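Local coordinates for exosome complex component Rrp42 (Pyrococcus abyssi, PDB 2PO1), which probably serves as a non-catalytic subunit of the RNA-degrading exosome, helping to shape the active site of its partner Rrp41, at residues C[260-263]-C[264-268]. Residues are numbered along the deposited sequence; the frame is centred on the assembly and turned at random.
Sequences KAEE and IRKLI
R265 folds its guanidinium back over the preceding helix turn, its side chain crossing that of E262 at about a right angle, a worked example of how one glutamate can organise an i to i+3 and i to i+4 salt-bridge network on helix 247-275 of this RNase PH-family chain. The arginine presents its side edge, so that NE and NH2 both donate to the single oxygen OE2 of E262, with R265 NH2 to E262 OE2 at 2.9 Å. Both nitrogens come from the same face of the carboxylate, whose plane is turned 43° from the guanidinium. Bends at chi2 and chi3 (50°) bring the R265 group back over the backbone, where A261 O sits above its centre. R265 NH1 is hydrogen-bonded to I195 O, and this second tie should help fix the plane's rotation. The backbone beneath keeps its i to i+4 hydrogen bonds, R265 N to A261 O being 2.7 Å. On the buried side, I264 and I268 pack against V197 and I158, joining the helix to strand 197-204 and helix 152-166. The second glutamate oxygen serves the more exposed lysine: K266 NZ salt-bridges E262 OE1 on its anti side at 3.3 Å, 18° out of the carboxylate plane.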
ATOM      1  N   LYS C 260      -5.749 -32.293 -25.919  1.00 29.02           N
ATOM      2  CA  LYS C 260      -5.179 -32.475 -24.612  1.00 29.09           C
ATOM      3  C   LYS C 260      -6.214 -32.078 -23.543  1.00 27.98           C
ATOM      4  O   LYS C 260      -6.298 -32.705 -22.469  1.00 27.55           O
ATOM      5  CB  LYS C 260      -3.885 -31.641 -24.513  1.00 28.61           C
ATOM      6  CG  LYS C 260      -2.836 -32.182 -25.513  1.00 30.28           C
ATOM      7  CD  LYS C 260      -1.975 -33.188 -24.796  1.00 30.23           C
ATOM      8  CE  LYS C 260      -2.323 -34.537 -25.086  1.00 32.34           C
ATOM      9  NZ  LYS C 260      -1.474 -35.489 -24.275  1.00 29.22           N
ATOM     10  N   ALA C 261      -6.998 -31.043 -23.830  1.00 28.17           N
ATOM     11  CA  ALA C 261      -8.015 -30.561 -22.844  1.00 26.62           C
ATOM     12  C   ALA C 261      -8.998 -31.704 -22.597  1.00 28.46           C
ATOM     13  O   ALA C 261      -9.437 -31.959 -21.476  1.00 28.37           O
ATOM     14  CB  ALA C 261      -8.724 -29.363 -23.355  1.00 25.54           C
ATOM     15  N   GLU C 262      -9.332 -32.425 -23.645  1.00 29.62           N
ATOM     16  CA  GLU C 262     -10.299 -33.482 -23.483  1.00 32.06           C
ATOM     17  C   GLU C 262      -9.737 -34.593 -22.639  1.00 31.77           C
ATOM     18  O   GLU C 262     -10.476 -35.178 -21.866  1.00 33.24           O
ATOM     19  CB  GLU C 262     -10.840 -33.994 -24.814  1.00 34.21           C
ATOM     20  CG  GLU C 262     -12.102 -34.945 -24.691  1.00 42.84           C
ATOM     21  CD  GLU C 262     -13.139 -34.536 -23.570  1.00 48.53           C
ATOM     22  OE1 GLU C 262     -13.498 -35.416 -22.724  1.00 48.77           O
ATOM     23  OE2 GLU C 262     -13.579 -33.344 -23.530  1.00 48.54           O
ATOM     24  N   GLU C 263      -8.457 -34.935 -22.832  1.00 30.53           N
ATOM     25  CA  GLU C 263      -7.813 -35.985 -22.043  1.00 30.43           C
ATOM     26  C   GLU C 263      -7.779 -35.530 -20.565  1.00 28.93           C
ATOM     27  O   GLU C 263      -7.946 -36.325 -19.652  1.00 30.05           O
ATOM     28  CB  GLU C 263      -6.387 -36.189 -22.561  1.00 31.29           C
ATOM     29  CG  GLU C 263      -6.302 -36.787 -23.994  1.00 34.71           C
ATOM     30  CD  GLU C 263      -4.851 -36.922 -24.459  1.00 35.06           C
ATOM     31  OE1 GLU C 263      -3.999 -36.269 -23.876  1.00 36.92           O
ATOM     32  OE2 GLU C 263      -4.571 -37.650 -25.419  1.00 42.34           O
ATOM     33  N   ILE C 264      -7.580 -34.232 -20.354  1.00 25.47           N
ATOM     34  CA  ILE C 264      -7.543 -33.669 -19.010  1.00 23.88           C
ATOM     35  C   ILE C 264      -8.940 -33.600 -18.379  1.00 24.43           C
ATOM     36  O   ILE C 264      -9.107 -33.924 -17.178  1.00 25.01           O
ATOM     37  CB  ILE C 264      -6.855 -32.308 -19.036  1.00 21.36           C
ATOM     38  CG1 ILE C 264      -5.394 -32.535 -19.499  1.00 23.00           C
ATOM     39  CG2 ILE C 264      -6.999 -31.632 -17.696  1.00 19.98           C
ATOM     40  CD1 ILE C 264      -4.482 -31.548 -19.095  1.00 26.73           C
ATOM     41  N   ARG C 265      -9.937 -33.199 -19.172  1.00 24.01           N
ATOM     42  CA  ARG C 265     -11.331 -33.159 -18.662  1.00 25.40           C
ATOM     43  C   ARG C 265     -11.747 -34.507 -18.093  1.00 28.01           C
ATOM     44  O   ARG C 265     -12.342 -34.584 -17.001  1.00 28.86           O
ATOM     45  CB  ARG C 265     -12.273 -32.764 -19.780  1.00 26.43           C
ATOM     46  CG  ARG C 265     -13.662 -32.280 -19.392  1.00 28.87           C
ATOM     47  CD  ARG C 265     -13.810 -30.898 -20.097  1.00 34.63           C
ATOM     48  NE  ARG C 265     -13.449 -31.079 -21.494  1.00 34.96           N
ATOM     49  CZ  ARG C 265     -12.782 -30.219 -22.255  1.00 31.00           C
ATOM     50  NH1 ARG C 265     -12.367 -29.022 -21.838  1.00 25.55           N
ATOM     51  NH2 ARG C 265     -12.518 -30.604 -23.474  1.00 33.21           N
ATOM     52  N   LYS C 266     -11.444 -35.576 -18.817  1.00 29.58           N
ATOM     53  CA  LYS C 266     -11.689 -36.896 -18.266  1.00 31.48           C
ATOM     54  C   LYS C 266     -11.061 -37.127 -16.862  1.00 31.27           C
ATOM     55  O   LYS C 266     -11.688 -37.724 -15.999  1.00 31.06           O
ATOM     56  CB  LYS C 266     -11.243 -37.967 -19.240  1.00 34.93           C
ATOM     57  CG  LYS C 266     -11.993 -37.929 -20.536  1.00 37.72           C
ATOM     58  CD  LYS C 266     -11.661 -39.185 -21.363  1.00 43.66           C
ATOM     59  CE  LYS C 266     -12.066 -39.017 -22.817  1.00 47.37           C
ATOM     60  NZ  LYS C 266     -13.506 -38.691 -22.947  1.00 49.93           N
ATOM     61  N   LEU C 267      -9.837 -36.643 -16.636  1.00 29.45           N
ATOM     62  CA  LEU C 267      -9.197 -36.797 -15.330  1.00 29.23           C
ATOM     63  C   LEU C 267      -9.881 -35.952 -14.260  1.00 27.46           C
ATOM     64  O   LEU C 267     -10.084 -36.415 -13.144  1.00 27.00           O
ATOM     65  CB  LEU C 267      -7.726 -36.393 -15.395  1.00 27.88           C
ATOM     66  CG  LEU C 267      -6.919 -37.316 -16.277  1.00 28.61           C
ATOM     67  CD1 LEU C 267      -5.507 -36.732 -16.590  1.00 25.61           C
ATOM     68  CD2 LEU C 267      -6.849 -38.755 -15.671  1.00 31.19           C
ATOM     69  N   ILE C 268     -10.203 -34.711 -14.620  1.00 26.09           N
ATOM     70  CA  ILE C 268     -11.015 -33.860 -13.790  1.00 25.94           C
ATOM     71  C   ILE C 268     -12.343 -34.492 -13.406  1.00 28.19           C
ATOM     72  O   ILE C 268     -12.670 -34.512 -12.239  1.00 28.99           O
ATOM     73  CB  ILE C 268     -11.282 -32.482 -14.438  1.00 25.40           C
ATOM     74  CG1 ILE C 268      -9.955 -31.712 -14.634  1.00 21.29           C
ATOM     75  CG2 ILE C 268     -12.285 -31.709 -13.592  1.00 23.57           C
ATOM     76  CD1 ILE C 268     -10.119 -30.440 -15.575  1.00 23.77           C
TER